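Local coordinates for malonyl-CoA-[acyl-carrier-protein] transacylase (Coxiella burnetii, PDB 3TQE) that probably transfers the malonyl group from malonyl-CoA to holo-acyl carrier protein in fatty acid synthesis, at residues Glu133-Gly137 with Val200-Ser204. Residues are numbered along the deposited sequence; the frame is centred on the assembly and turned at random. Where two conformers were deposited one is given.
Sequences EGAMG and VSVPS. With GLY (glycine), chain B.
Gly134 and Met136 reach the loop at Val200 and Ser201 through two waters, with no direct hydrogen bond between Glu133-Gly137 and Val200-Ser204. One water accepts from Gly134 N at 2.9 Å and donates to the carbonyl of Ser201. The second accepts from Met136 N and donates to Val200 O at 2.7 Å, so two strand amides are answered through solvent where the loop has left the sheet. Beyond the second bridge the Met136 side chain, built as selenomethionine, reaches over the loop. Its CG, anti to the carbonyl carbon (chi1 -59°), lies against Val200 CG2 at 3.6 Å. An extended chi2 (-171°) runs SE out to 3.4 Å from Val202 O, and the bend at chi3 (81°) turns CE beside Ser204 OG in the conformer described here, one of two. The strand belongs to the mixed sheet of the smaller, ferredoxin-like subdomain of the FabD fold; the loop leads from its edge strand 194-197 toward the active site, where Ser96 and His205 are the predicted catalytic pair. The loop makes an inverse gamma turn about Pro203, closed by a weak bond from Ser204 N to Val202 O at 3.0 Å. The proline ring covers the backbone of Gly134 and Ala135, with CG 4.0 Å from Gly134 CA, and Val129 and Met209 also touch it. Past the turn, Ser204 O is held by Ser174 OG, while in that same conformer Ser204 OG accepts a hydrogen bond from the amino group of a bound glycine, GLY N, at 3.2 Å; that glycine also bonds Arg121 NH1.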
loop_
_atom_site.group_PDB
_atom_site.type_symbol
_atom_site.label_atom_id
_atom_site.label_comp_id
_atom_site.label_asym_id
_atom_site.label_seq_id
_atom_site.Cartn_x
_atom_site.Cartn_y
_atom_site.Cartn_z
ATOM N N GLU A 133 -21.493 1.593 8.334
ATOM C CA GLU A 133 -21.266 1.030 9.660
ATOM C C GLU A 133 -19.809 1.044 10.069
ATOM O O GLU A 133 -19.483 0.861 11.244
ATOM C CB GLU A 133 -21.836 -0.378 9.768
ATOM C CG GLU A 133 -23.372 -0.337 9.667
ATOM C CD GLU A 133 -24.059 -1.654 9.939
ATOM O OE1 GLU A 133 -23.386 -2.623 10.353
ATOM O OE2 GLU A 133 -25.300 -1.707 9.744
ATOM N N GLY A 134 -18.931 1.246 9.100
ATOM C CA GLY A 134 -17.504 1.290 9.386
ATOM C C GLY A 134 -16.927 2.644 9.037
ATOM O O GLY A 134 -17.511 3.451 8.301
ATOM N N ALA A 135 -15.737 2.884 9.544
ATOM C CA ALA A 135 -15.033 4.112 9.256
ATOM C C ALA A 135 -13.553 3.947 9.548
ATOM O O ALA A 135 -13.128 3.017 10.218
ATOM C CB ALA A 135 -15.600 5.280 10.092
HETATM N N MSE A 136 -12.793 4.895 9.018
HETATM C CA MSE A 136 -11.401 5.065 9.354
HETATM C C MSE A 136 -11.174 6.508 9.656
HETATM O O MSE A 136 -11.867 7.386 9.140
HETATM C CB MSE A 136 -10.477 4.625 8.212
HETATM C CG MSE A 136 -10.669 3.187 7.823
HETATM SE SE MSE A 136 -9.361 2.497 6.597
HETATM C CE MSE A 136 -7.982 2.151 7.869
ATOM N N GLY A 137 -10.190 6.756 10.490
ATOM C CA GLY A 137 -9.854 8.094 10.900
ATOM C C GLY A 137 -8.374 8.275 11.109
ATOM O O GLY A 137 -7.703 7.392 11.581
ATOM N N VAL A 200 -13.191 7.034 3.403
ATOM C CA VAL A 200 -13.373 5.640 3.027
ATOM C C VAL A 200 -14.531 5.088 3.852
ATOM O O VAL A 200 -14.838 5.581 4.934
ATOM C CB VAL A 200 -12.103 4.810 3.271
ATOM C CG1 VAL A 200 -10.953 5.298 2.375
ATOM C CG2 VAL A 200 -11.705 4.851 4.749
ATOM N N SER A 201 -15.224 4.110 3.306
ATOM C CA SER A 201 -16.309 3.455 4.027
ATOM C C SER A 201 -15.741 2.224 4.731
ATOM O O SER A 201 -16.231 1.810 5.776
ATOM C CB SER A 201 -17.449 3.064 3.066
ATOM O OG SER A 201 -17.016 2.141 2.058
ATOM N N VAL A 202 -14.689 1.646 4.161
ATOM C CA VAL A 202 -14.282 0.300 4.529
ATOM C C VAL A 202 -13.296 0.342 5.667
ATOM O O VAL A 202 -12.249 0.959 5.531
ATOM C CB VAL A 202 -13.611 -0.380 3.324
ATOM C CG1 VAL A 202 -13.077 -1.758 3.713
ATOM C CG2 VAL A 202 -14.614 -0.470 2.179
ATOM N N PRO A 203 -13.618 -0.289 6.801
ATOM C CA PRO A 203 -12.710 -0.242 7.937
ATOM C C PRO A 203 -11.657 -1.339 7.850
ATOM O O PRO A 203 -11.770 -2.404 8.428
ATOM C CB PRO A 203 -13.641 -0.465 9.119
ATOM C CG PRO A 203 -14.682 -1.393 8.574
ATOM C CD PRO A 203 -14.902 -0.932 7.149
ATOM N N SER A 204 -10.616 -1.037 7.112
ATOM C CA SER A 204 -9.594 -2.034 6.853
ATOM C C SER A 204 -8.665 -2.213 8.045
ATOM O O SER A 204 -8.619 -1.374 8.945
ATOM C CB SER A 204 -8.816 -1.660 5.591
ATOM O OG SER A 204 -8.266 -0.368 5.679
HETATM N N GLY B . -5.953 0.624 3.749
HETATM C CA GLY B . -6.111 0.315 2.291
HETATM C C GLY B . -6.258 -1.171 2.015
HETATM O O GLY B . -6.007 -1.691 0.909
HETATM O OXT GLY B . -6.621 -1.905 2.919
HETATM O O HOH W 1 -18.902 1.358 6.247
HETATM O O HOH W 2 -14.172 6.790 7.214
#